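Local structure of indole-3-pyruvate decarboxylase (Azospirillum brasilense, 2NXW) at residues P469-E480 with Q534-L545; L394-C403 with R442-A451. The protein decarboxylates indole-3-pyruvate to indole-3-acetaldehyde, a step of auxin biosynthesis, and also acts on phenylpyruvate, using thiamine diphosphate and a magnesium ion in each subunit. All coordinates share one frame; numbering follows the deposited sequence.

Contact 1 (P469-E480 with Q534-L545); sequences PIVILFNNASWE and QLIEAMIPRGVL. With MG (magnesium ion), chain C; TPP (thiamine diphosphate), chain E.
N475 and E537 carry the polar link on the buried half of this contact: ND2 of N475 gives a hydrogen to OE2 of E537 at 2.8 Å, the oxygen lying in the amide plane and the carboxylate turned only 17° from it. R512 makes a salt bridge to the same OE2, so the amide shares a carboxylate already tied down. The other end of the N475 amide, OD1, takes the backbone N of A477 in an Asx turn. M539, bent at chi2 and chi3, lays SD and CE alongside this amide, with CE 3.7 Å from ND2. Further back, CD1 of L535 crosses to CG1 of V471 at 3.7 Å, and on the other face CD1 of I540 meets F474 at CB and CD1. Strands 470-475 and 534-539 run parallel here, neighbours in the sheet of the C-terminal thiamine diphosphate-binding domain, and the turn after the first of them delivers N476 OD1 and S478 O to the magnesium. Beyond the strands the solvent side is the turn at R542 and G543, which closes over a buried E480. Exposed R542 reaches in with an extended chain and grips A477 O side-on, through NE at 3.0 Å and NH2 at 2.9 Å, NE coming from above the carbonyl plane and NH2 within it. Beneath, E480 bends at chi2 (65°), which brings OE2 to the backbone N of G543 at 2.7 Å; this N-H arrives from above the carboxylate plane. OE1 of E480 takes the hydroxyl of S478 and a salt bridge from R483. An alanine in place of E480 would probably leave the G543 N-H without its acceptor and R483 without this carboxylate, and take away one partner fixing the S478 hydroxyl. CD2 of L545 rests against E480 CG at 3.7 Å.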
loop_
_atom_site.group_PDB
_atom_site.type_symbol
_atom_site.label_atom_id
_atom_site.label_comp_id
_atom_site.label_asym_id
_atom_site.label_seq_id
_atom_site.Cartn_x
_atom_site.Cartn_y
_atom_site.Cartn_z
ATOM N N PRO A 469 -21.525 24.856 31.258
ATOM C CA PRO A 469 -22.380 24.618 30.092
ATOM C C PRO A 469 -23.728 23.966 30.390
ATOM O O PRO A 469 -23.902 23.311 31.430
ATOM C CB PRO A 469 -21.502 23.733 29.198
ATOM C CG PRO A 469 -20.694 22.953 30.192
ATOM C CD PRO A 469 -20.319 24.007 31.225
ATOM N N ILE A 470 -24.677 24.201 29.482
ATOM C CA ILE A 470 -26.006 23.585 29.572
ATOM C C ILE A 470 -25.908 22.420 28.598
ATOM O O ILE A 470 -25.474 22.591 27.452
ATOM C CB ILE A 470 -27.126 24.529 29.097
ATOM C CG1 ILE A 470 -27.208 25.738 30.038
ATOM C CG2 ILE A 470 -28.478 23.787 29.099
ATOM C CD1 ILE A 470 -28.173 26.836 29.566
ATOM N N VAL A 471 -26.312 21.247 29.061
ATOM C CA VAL A 471 -26.247 20.054 28.234
ATOM C C VAL A 471 -27.604 19.385 28.146
ATOM O O VAL A 471 -28.182 19.028 29.172
ATOM C CB VAL A 471 -25.250 19.041 28.827
ATOM C CG1 VAL A 471 -25.113 17.815 27.915
ATOM C CG2 VAL A 471 -23.886 19.706 28.996
ATOM N N ILE A 472 -28.119 19.237 26.929
ATOM C CA ILE A 472 -29.397 18.542 26.736
ATOM C C ILE A 472 -29.039 17.161 26.190
ATOM O O ILE A 472 -28.522 17.041 25.076
ATOM C CB ILE A 472 -30.325 19.271 25.746
ATOM C CG1 ILE A 472 -30.617 20.696 26.250
ATOM C CG2 ILE A 472 -31.637 18.492 25.622
ATOM C CD1 ILE A 472 -31.459 21.531 25.295
ATOM N N LEU A 473 -29.293 16.135 26.998
ATOM C CA LEU A 473 -28.983 14.756 26.648
ATOM C C LEU A 473 -30.246 14.078 26.139
ATOM O O LEU A 473 -31.225 13.950 26.873
ATOM C CB LEU A 473 -28.436 14.047 27.889
ATOM C CG LEU A 473 -27.705 12.704 27.769
ATOM C CD1 LEU A 473 -27.144 12.323 29.146
ATOM C CD2 LEU A 473 -28.652 11.612 27.235
ATOM N N PHE A 474 -30.207 13.657 24.878
ATOM C CA PHE A 474 -31.332 12.995 24.214
ATOM C C PHE A 474 -31.260 11.520 24.612
ATOM O O PHE A 474 -30.477 10.752 24.043
ATOM C CB PHE A 474 -31.188 13.124 22.683
ATOM C CG PHE A 474 -31.440 14.513 22.130
ATOM C CD1 PHE A 474 -32.175 14.671 20.959
ATOM C CD2 PHE A 474 -30.886 15.652 22.731
ATOM C CE1 PHE A 474 -32.361 15.927 20.387
ATOM C CE2 PHE A 474 -31.065 16.920 22.165
ATOM C CZ PHE A 474 -31.804 17.057 20.990
ATOM N N ASN A 475 -32.082 11.108 25.573
ATOM C CA ASN A 475 -32.011 9.727 26.025
ATOM C C ASN A 475 -33.124 8.845 25.495
ATOM O O ASN A 475 -34.222 8.791 26.071
ATOM C CB ASN A 475 -31.991 9.652 27.560
ATOM C CG ASN A 475 -31.583 8.279 28.063
ATOM O OD1 ASN A 475 -31.513 7.321 27.285
ATOM N ND2 ASN A 475 -31.325 8.164 29.353
ATOM N N ASN A 476 -32.839 8.153 24.392
ATOM C CA ASN A 476 -33.816 7.234 23.818
ATOM C C ASN A 476 -33.405 5.777 24.065
ATOM O O ASN A 476 -33.995 4.865 23.490
ATOM C CB ASN A 476 -34.043 7.498 22.306
ATOM C CG ASN A 476 -32.744 7.611 21.494
ATOM O OD1 ASN A 476 -31.687 7.149 21.912
ATOM N ND2 ASN A 476 -32.848 8.208 20.309
ATOM N N ALA A 477 -32.438 5.555 24.961
ATOM C CA ALA A 477 -31.952 4.202 25.288
ATOM C C ALA A 477 -31.753 3.460 23.980
ATOM O O ALA A 477 -32.237 2.334 23.785
ATOM C CB ALA A 477 -32.977 3.472 26.161
ATOM N N SER A 478 -30.999 4.090 23.090
ATOM C CA SER A 478 -30.821 3.537 21.762
ATOM C C SER A 478 -29.737 4.217 20.955
ATOM O O SER A 478 -29.442 5.401 21.151
ATOM C CB SER A 478 -32.145 3.731 21.004
ATOM O OG SER A 478 -32.095 3.283 19.662
ATOM N N TRP A 479 -29.140 3.451 20.044
ATOM C CA TRP A 479 -28.213 4.011 19.064
ATOM C C TRP A 479 -29.237 4.185 17.934
ATOM O O TRP A 479 -29.295 3.394 16.977
ATOM C CB TRP A 479 -27.152 2.984 18.670
ATOM C CG TRP A 479 -25.993 2.878 19.615
ATOM C CD1 TRP A 479 -25.404 3.892 20.346
ATOM C CD2 TRP A 479 -25.229 1.700 19.887
ATOM N NE1 TRP A 479 -24.327 3.402 21.046
ATOM C CE2 TRP A 479 -24.197 2.062 20.784
ATOM C CE3 TRP A 479 -25.317 0.368 19.458
ATOM C CZ2 TRP A 479 -23.262 1.145 21.260
ATOM C CZ3 TRP A 479 -24.396 -0.541 19.925
ATOM C CH2 TRP A 479 -23.376 -0.155 20.820
ATOM N N GLU A 480 -30.066 5.215 18.057
ATOM C CA GLU A 480 -31.174 5.409 17.137
ATOM C C GLU A 480 -30.840 5.642 15.678
ATOM O O GLU A 480 -31.563 5.172 14.801
ATOM C CB GLU A 480 -32.105 6.508 17.664
ATOM C CG GLU A 480 -33.523 6.522 17.042
ATOM C CD GLU A 480 -34.378 5.293 17.365
ATOM O OE1 GLU A 480 -34.061 4.523 18.302
ATOM O OE2 GLU A 480 -35.401 5.112 16.662
ATOM N N GLN A 534 -25.409 22.340 33.832
ATOM C CA GLN A 534 -26.802 21.938 33.936
ATOM C C GLN A 534 -27.078 20.852 32.918
ATOM O O GLN A 534 -26.963 21.085 31.716
ATOM C CB GLN A 534 -27.701 23.138 33.655
ATOM C CG GLN A 534 -27.442 24.332 34.572
ATOM C CD GLN A 534 -27.873 24.073 35.995
ATOM O OE1 GLN A 534 -29.018 23.682 36.243
ATOM N NE2 GLN A 534 -26.961 24.287 36.943
ATOM N N LEU A 535 -27.440 19.676 33.410
ATOM C CA LEU A 535 -27.718 18.541 32.544
ATOM C C LEU A 535 -29.213 18.229 32.530
ATOM O O LEU A 535 -29.803 17.893 33.559
ATOM C CB LEU A 535 -26.932 17.322 33.033
ATOM C CG LEU A 535 -27.166 16.006 32.280
ATOM C CD1 LEU A 535 -26.752 16.167 30.831
ATOM C CD2 LEU A 535 -26.369 14.888 32.941
ATOM N N ILE A 536 -29.822 18.377 31.364
ATOM C CA ILE A 536 -31.239 18.069 31.195
ATOM C C ILE A 536 -31.288 16.748 30.431
ATOM O O ILE A 536 -30.916 16.694 29.253
ATOM C CB ILE A 536 -31.975 19.159 30.377
ATOM C CG1 ILE A 536 -31.880 20.514 31.099
ATOM C CG2 ILE A 536 -33.459 18.758 30.198
ATOM C CD1 ILE A 536 -32.374 21.687 30.258
ATOM N N GLU A 537 -31.728 15.695 31.109
ATOM C CA GLU A 537 -31.824 14.371 30.502
ATOM C C GLU A 537 -33.248 14.217 29.985
ATOM O O GLU A 537 -34.175 13.954 30.763
ATOM C CB GLU A 537 -31.501 13.301 31.547
ATOM C CG GLU A 537 -31.580 11.893 30.987
ATOM C CD GLU A 537 -31.443 10.826 32.045
ATOM O OE1 GLU A 537 -31.675 11.110 33.244
ATOM O OE2 GLU A 537 -31.114 9.682 31.666
ATOM N N ALA A 538 -33.410 14.376 28.675
ATOM C CA ALA A 538 -34.725 14.303 28.045
ATOM C C ALA A 538 -35.010 12.901 27.559
ATOM O O ALA A 538 -34.340 12.417 26.647
ATOM C CB ALA A 538 -34.800 15.278 26.878
ATOM N N MET A 539 -35.995 12.246 28.171
ATOM C CA MET A 539 -36.362 10.894 27.761
ATOM C C MET A 539 -37.177 10.988 26.468
ATOM O O MET A 539 -38.135 11.751 26.372
ATOM C CB MET A 539 -37.176 10.214 28.862
ATOM C CG MET A 539 -36.513 10.265 30.244
ATOM S SD MET A 539 -34.767 9.703 30.233
ATOM C CE MET A 539 -35.003 7.944 29.929
ATOM N N ILE A 540 -36.775 10.216 25.466
ATOM C CA ILE A 540 -37.434 10.227 24.163
ATOM C C ILE A 540 -37.708 8.788 23.744
ATOM O O ILE A 540 -36.848 7.931 23.898
ATOM C CB ILE A 540 -36.506 10.865 23.105
ATOM C CG1 ILE A 540 -36.154 12.292 23.521
ATOM C CG2 ILE A 540 -37.165 10.846 21.717
ATOM C CD1 ILE A 540 -35.086 12.943 22.626
ATOM N N PRO A 541 -38.912 8.504 23.222
ATOM C CA PRO A 541 -39.169 7.119 22.812
ATOM C C PRO A 541 -38.361 6.724 21.568
ATOM O O PRO A 541 -37.975 7.572 20.759
ATOM C CB PRO A 541 -40.670 7.109 22.496
ATOM C CG PRO A 541 -41.223 8.286 23.240
ATOM C CD PRO A 541 -40.131 9.330 23.122
ATOM N N ARG A 542 -38.101 5.427 21.427
ATOM C CA ARG A 542 -37.424 4.936 20.239
ATOM C C ARG A 542 -38.390 5.125 19.067
ATOM O O ARG A 542 -39.622 5.097 19.250
ATOM C CB ARG A 542 -37.089 3.456 20.391
ATOM C CG ARG A 542 -36.050 3.190 21.450
ATOM C CD ARG A 542 -35.892 1.712 21.676
ATOM N NE ARG A 542 -34.959 1.430 22.758
ATOM C CZ ARG A 542 -34.939 0.295 23.445
ATOM N NH1 ARG A 542 -35.803 -0.673 23.153
ATOM N NH2 ARG A 542 -34.091 0.138 24.444
ATOM N N GLY A 543 -37.843 5.335 17.876
ATOM C CA GLY A 543 -38.686 5.512 16.703
ATOM C C GLY A 543 -39.144 6.944 16.467
ATOM O O GLY A 543 -39.793 7.232 15.460
ATOM N N VAL A 544 -38.812 7.848 17.386
ATOM C CA VAL A 544 -39.213 9.249 17.265
ATOM C C VAL A 544 -37.981 10.037 16.855
ATOM O O VAL A 544 -37.004 10.108 17.599
ATOM C CB VAL A 544 -39.779 9.753 18.604
ATOM C CG1 VAL A 544 -40.289 11.184 18.464
ATOM C CG2 VAL A 544 -40.929 8.826 19.042
ATOM N N LEU A 545 -38.043 10.618 15.664
ATOM C CA LEU A 545 -36.914 11.335 15.075
ATOM C C LEU A 545 -37.171 12.800 14.786
ATOM O O LEU A 545 -38.313 13.235 14.661
ATOM C CB LEU A 545 -36.546 10.668 13.743
ATOM C CG LEU A 545 -36.529 9.143 13.727
ATOM C CD1 LEU A 545 -36.265 8.643 12.314
ATOM C CD2 LEU A 545 -35.463 8.638 14.687
HETATM MG MG MG C . -29.673 7.478 21.509
HETATM N "N1'" TPP E . -18.314 5.036 17.035
HETATM C "C2'" TPP E . -17.890 6.299 16.875
HETATM C CM2 TPP E . -16.689 6.791 17.667
HETATM N "N3'" TPP E . -18.504 7.125 16.022
HETATM C "C4'" TPP E . -19.581 6.733 15.283
HETATM N "N4'" TPP E . -20.124 7.596 14.381
HETATM C "C5'" TPP E . -20.110 5.414 15.467
HETATM C "C6'" TPP E . -19.416 4.569 16.356
HETATM C "C7'" TPP E . -21.355 4.894 14.711
HETATM N N3 TPP E . -22.660 5.602 15.096
HETATM C C2 TPP E . -23.120 6.566 14.294
HETATM S S1 TPP E . -24.619 7.074 15.049
HETATM C C5 TPP E . -24.580 5.956 16.408
HETATM C C4 TPP E . -23.405 5.239 16.200
HETATM C CM4 TPP E . -22.970 4.114 17.179
HETATM C C6 TPP E . -25.600 5.869 17.472
HETATM C C7 TPP E . -25.569 7.154 18.320
HETATM O O7 TPP E . -26.400 6.885 19.420
HETATM P PA TPP E . -26.754 8.191 20.242
HETATM O O1A TPP E . -25.522 8.946 20.734
HETATM O O2A TPP E . -27.598 7.685 21.411
HETATM O O3A TPP E . -27.636 9.207 19.388
HETATM P PB TPP E . -28.980 8.692 18.571
HETATM O O1B TPP E . -29.808 7.758 19.456
HETATM O O2B TPP E . -29.730 10.013 18.233
HETATM O O3B TPP E . -28.578 8.010 17.272
HETATM O O HOH W 1 -30.077 9.566 21.648
HETATM O O HOH W 2 -35.697 8.242 19.321
HETATM O O HOH W 3 -36.533 4.887 24.806
#

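Contact 2 (L394-C403 with R442-A451); sequences LLIAADMGDC and RILTVVGDGA. With MG (magnesium ion), chain C; TPP (thiamine diphosphate), chain E.
The parallel sheet of the C-terminal thiamine diphosphate-binding domain places strand 395-398 beside strand 443-448, and I396 and L444 lie side by side on one of its faces, CG1 of the isoleucine 4.1 Å from CD2 of the leucine. Four backbone hydrogen bonds join the strands, from L444 N to L395 O at one end to D399 N with V446 O at the other. Packing is tight at V446: its CG2 presses on CB of A398 at 3.4 Å, closer than usual for two carbons. Chi1 of -66° turns CG1 anti to the carbonyl carbon and leaves CG2 between the backbone N and the carbonyl carbon, where it also meets CB of C403 at the start of the next helix. On the other face CG2 of I443 touches A397 CB and L395 CD2. At the far end a water bridges L395 N and R442 O.

Past the strands, D399 sets its carboxylate against the methyl of A451, CG to CB 3.4 Å. Both its oxygens are satisfied, OD1 by the backbone N of M400 and of G425, OD2 by that of G427. Both segments then turn into helices whose first N-H groups face the diphosphate: D402 N binds TPP O2B at 2.8 Å, while G450 N and A451 N bind O2A and O1A. A side chain on G401 or G448 would run into TPP O3A. D449 OD1 binds the magnesium at 2.0 Å. A metal-bound aspartate in a Gly-Asp-Gly sequence at a strand end is the start of the thiamine diphosphate-binding motif typical of this enzyme family.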
loop_
_atom_site.group_PDB
_atom_site.type_symbol
_atom_site.label_atom_id
_atom_site.label_comp_id
_atom_site.label_asym_id
_atom_site.label_seq_id
_atom_site.Cartn_x
_atom_site.Cartn_y
_atom_site.Cartn_z
ATOM N N LEU A 394 -27.257 30.934 22.145
ATOM C CA LEU A 394 -25.957 30.411 22.550
ATOM C C LEU A 394 -25.362 29.649 21.380
ATOM O O LEU A 394 -26.087 29.190 20.488
ATOM C CB LEU A 394 -26.093 29.425 23.719
ATOM C CG LEU A 394 -26.703 29.892 25.045
ATOM C CD1 LEU A 394 -26.477 28.827 26.114
ATOM C CD2 LEU A 394 -26.050 31.213 25.467
ATOM N N LEU A 395 -24.041 29.527 21.366
ATOM C CA LEU A 395 -23.399 28.711 20.340
ATOM C C LEU A 395 -23.711 27.274 20.779
ATOM O O LEU A 395 -23.711 26.967 21.973
ATOM C CB LEU A 395 -21.881 28.941 20.313
ATOM C CG LEU A 395 -21.119 28.005 19.358
ATOM C CD1 LEU A 395 -20.005 28.791 18.656
ATOM C CD2 LEU A 395 -20.559 26.803 20.121
ATOM N N ILE A 396 -23.972 26.399 19.813
ATOM C CA ILE A 396 -24.302 25.020 20.117
ATOM C C ILE A 396 -23.194 24.075 19.691
ATOM O O ILE A 396 -22.654 24.196 18.587
ATOM C CB ILE A 396 -25.597 24.596 19.379
ATOM C CG1 ILE A 396 -26.763 25.444 19.883
ATOM C CG2 ILE A 396 -25.883 23.100 19.589
ATOM C CD1 ILE A 396 -28.079 25.231 19.109
ATOM N N ALA A 397 -22.839 23.160 20.589
ATOM C CA ALA A 397 -21.865 22.119 20.282
ATOM C C ALA A 397 -22.720 20.854 20.222
ATOM O O ALA A 397 -23.476 20.555 21.149
ATOM C CB ALA A 397 -20.824 22.000 21.381
ATOM N N ALA A 398 -22.630 20.118 19.129
ATOM C CA ALA A 398 -23.429 18.915 19.001
ATOM C C ALA A 398 -22.567 17.703 18.712
ATOM O O ALA A 398 -21.529 17.800 18.063
ATOM C CB ALA A 398 -24.450 19.092 17.875
ATOM N N ASP A 399 -22.999 16.555 19.225
ATOM C CA ASP A 399 -22.312 15.301 18.958
ATOM C C ASP A 399 -22.954 14.750 17.682
ATOM O O ASP A 399 -23.788 15.419 17.061
ATOM C CB ASP A 399 -22.519 14.317 20.113
ATOM C CG ASP A 399 -21.326 13.393 20.303
ATOM O OD1 ASP A 399 -21.064 12.578 19.391
ATOM O OD2 ASP A 399 -20.655 13.480 21.353
ATOM N N MET A 400 -22.547 13.552 17.277
ATOM C CA MET A 400 -23.134 12.907 16.108
ATOM C C MET A 400 -24.305 12.071 16.619
ATOM O O MET A 400 -24.180 11.368 17.628
ATOM C CB MET A 400 -22.109 11.997 15.423
ATOM C CG MET A 400 -22.683 11.176 14.277
ATOM S SD MET A 400 -23.407 12.200 12.996
ATOM C CE MET A 400 -23.941 10.943 11.849
ATOM N N GLY A 401 -25.433 12.164 15.919
ATOM C CA GLY A 401 -26.644 11.441 16.300
ATOM C C GLY A 401 -27.830 12.324 15.956
ATOM O O GLY A 401 -27.673 13.346 15.296
ATOM N N ASP A 402 -29.036 11.952 16.378
ATOM C CA ASP A 402 -30.182 12.797 16.069
ATOM C C ASP A 402 -30.044 14.166 16.743
ATOM O O ASP A 402 -30.692 15.132 16.342
ATOM C CB ASP A 402 -31.495 12.109 16.468
ATOM C CG ASP A 402 -32.702 12.689 15.734
ATOM O OD1 ASP A 402 -32.505 13.421 14.740
ATOM O OD2 ASP A 402 -33.843 12.404 16.157
ATOM N N CYS A 403 -29.180 14.268 17.753
ATOM C CA CYS A 403 -28.963 15.567 18.386
ATOM C C CYS A 403 -28.474 16.592 17.343
ATOM O O CYS A 403 -28.875 17.754 17.381
ATOM C CB CYS A 403 -27.945 15.445 19.527
ATOM S SG CYS A 403 -26.327 14.755 19.077
ATOM N N ARG A 442 -21.911 31.293 27.527
ATOM C CA ARG A 442 -22.346 29.945 27.824
ATOM C C ARG A 442 -22.547 29.128 26.561
ATOM O O ARG A 442 -23.002 29.644 25.546
ATOM C CB ARG A 442 -23.631 30.008 28.638
ATOM C CG ARG A 442 -23.868 28.803 29.499
ATOM C CD ARG A 442 -24.988 29.054 30.508
ATOM N NE ARG A 442 -24.919 28.066 31.565
ATOM C CZ ARG A 442 -25.839 27.872 32.511
ATOM N NH1 ARG A 442 -26.945 28.620 32.551
ATOM N NH2 ARG A 442 -25.658 26.911 33.401
ATOM N N ILE A 443 -22.205 27.847 26.631
ATOM C CA ILE A 443 -22.353 26.974 25.478
ATOM C C ILE A 443 -23.468 25.971 25.752
ATOM O O ILE A 443 -23.621 25.492 26.877
ATOM C CB ILE A 443 -21.023 26.223 25.195
ATOM C CG1 ILE A 443 -19.868 27.229 25.052
ATOM C CG2 ILE A 443 -21.150 25.392 23.920
ATOM C CD1 ILE A 443 -20.024 28.245 23.927
ATOM N N LEU A 444 -24.281 25.725 24.729
ATOM C CA LEU A 444 -25.356 24.740 24.823
ATOM C C LEU A 444 -24.882 23.507 24.067
ATOM O O LEU A 444 -24.556 23.580 22.884
ATOM C CB LEU A 444 -26.638 25.268 24.175
ATOM C CG LEU A 444 -27.770 24.247 23.991
ATOM C CD1 LEU A 444 -28.207 23.701 25.345
ATOM C CD2 LEU A 444 -28.937 24.918 23.271
ATOM N N THR A 445 -24.825 22.384 24.762
ATOM C CA THR A 445 -24.403 21.140 24.135
ATOM C C THR A 445 -25.588 20.199 23.970
ATOM O O THR A 445 -26.390 20.057 24.886
ATOM C CB THR A 445 -23.364 20.429 25.007
ATOM O OG1 THR A 445 -22.221 21.279 25.155
ATOM C CG2 THR A 445 -22.931 19.111 24.379
ATOM N N VAL A 446 -25.710 19.592 22.789
ATOM C CA VAL A 446 -26.750 18.583 22.560
ATOM C C VAL A 446 -25.999 17.274 22.268
ATOM O O VAL A 446 -25.029 17.247 21.505
ATOM C CB VAL A 446 -27.727 18.956 21.411
ATOM C CG1 VAL A 446 -28.546 20.189 21.816
ATOM C CG2 VAL A 446 -26.975 19.208 20.124
ATOM N N VAL A 447 -26.451 16.191 22.888
ATOM C CA VAL A 447 -25.749 14.917 22.789
ATOM C C VAL A 447 -26.708 13.767 23.093
ATOM O O VAL A 447 -27.603 13.900 23.928
ATOM C CB VAL A 447 -24.565 14.927 23.824
ATOM C CG1 VAL A 447 -25.105 15.194 25.239
ATOM C CG2 VAL A 447 -23.782 13.619 23.789
ATOM N N GLY A 448 -26.512 12.644 22.413
ATOM C CA GLY A 448 -27.361 11.481 22.638
ATOM C C GLY A 448 -26.854 10.601 23.772
ATOM O O GLY A 448 -25.762 10.810 24.302
ATOM N N ASP A 449 -27.638 9.599 24.160
ATOM C CA ASP A 449 -27.230 8.719 25.239
ATOM C C ASP A 449 -26.005 7.866 24.899
ATOM O O ASP A 449 -25.125 7.662 25.736
ATOM C CB ASP A 449 -28.416 7.836 25.714
ATOM C CG ASP A 449 -29.098 7.052 24.588
ATOM O OD1 ASP A 449 -29.477 7.641 23.547
ATOM O OD2 ASP A 449 -29.284 5.836 24.797
ATOM N N GLY A 450 -25.943 7.378 23.666
ATOM C CA GLY A 450 -24.794 6.582 23.268
ATOM C C GLY A 450 -23.518 7.400 23.329
ATOM O O GLY A 450 -22.493 6.945 23.860
ATOM N N ALA A 451 -23.575 8.619 22.800
ATOM C CA ALA A 451 -22.393 9.484 22.816
ATOM C C ALA A 451 -22.026 9.940 24.227
ATOM O O ALA A 451 -20.842 10.064 24.550
ATOM C CB ALA A 451 -22.607 10.687 21.930
HETATM MG MG MG C . -29.673 7.478 21.509
HETATM N "N1'" TPP E . -18.314 5.036 17.035
HETATM C "C2'" TPP E . -17.890 6.299 16.875
HETATM C CM2 TPP E . -16.689 6.791 17.667
HETATM N "N3'" TPP E . -18.504 7.125 16.022
HETATM C "C4'" TPP E . -19.581 6.733 15.283
HETATM N "N4'" TPP E . -20.124 7.596 14.381
HETATM C "C5'" TPP E . -20.110 5.414 15.467
HETATM C "C6'" TPP E . -19.416 4.569 16.356
HETATM C "C7'" TPP E . -21.355 4.894 14.711
HETATM N N3 TPP E . -22.660 5.602 15.096
HETATM C C2 TPP E . -23.120 6.566 14.294
HETATM S S1 TPP E . -24.619 7.074 15.049
HETATM C C5 TPP E . -24.580 5.956 16.408
HETATM C C4 TPP E . -23.405 5.239 16.200
HETATM C CM4 TPP E . -22.970 4.114 17.179
HETATM C C6 TPP E . -25.600 5.869 17.472
HETATM C C7 TPP E . -25.569 7.154 18.320
HETATM O O7 TPP E . -26.400 6.885 19.420
HETATM P PA TPP E . -26.754 8.191 20.242
HETATM O O1A TPP E . -25.522 8.946 20.734
HETATM O O2A TPP E . -27.598 7.685 21.411
HETATM O O3A TPP E . -27.636 9.207 19.388
HETATM P PB TPP E . -28.980 8.692 18.571
HETATM O O1B TPP E . -29.808 7.758 19.456
HETATM O O2B TPP E . -29.730 10.013 18.233
HETATM O O3B TPP E . -28.578 8.010 17.272
HETATM O O HOH W 4 -22.655 31.210 23.360
HETATM O O HOH W 5 -25.427 11.577 20.039
HETATM O O HOH W 1 -30.077 9.566 21.648
#

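How the contacts relate
Contact 2 closes before contact 1 opens along the chain, and their centres lie 10 Å apart in one six-stranded parallel sheet. Strands 443-448 and 470-475 are direct neighbours there, probably hydrogen-bonded through T445 N to I470 O and F474 N to V447 O, so the four strands run side by side in the order 395-398, 443-448, 470-475, 534-539. At their C-terminal ends the two contacts share one cofactor site: D449 from contact 2 joins N476 and S478 from contact 1 on the magnesium, whose coordination is completed by the two phosphates and a water. The magnesium is thus held from two adjacent strand ends, the diphosphate from these and the end of 395-398.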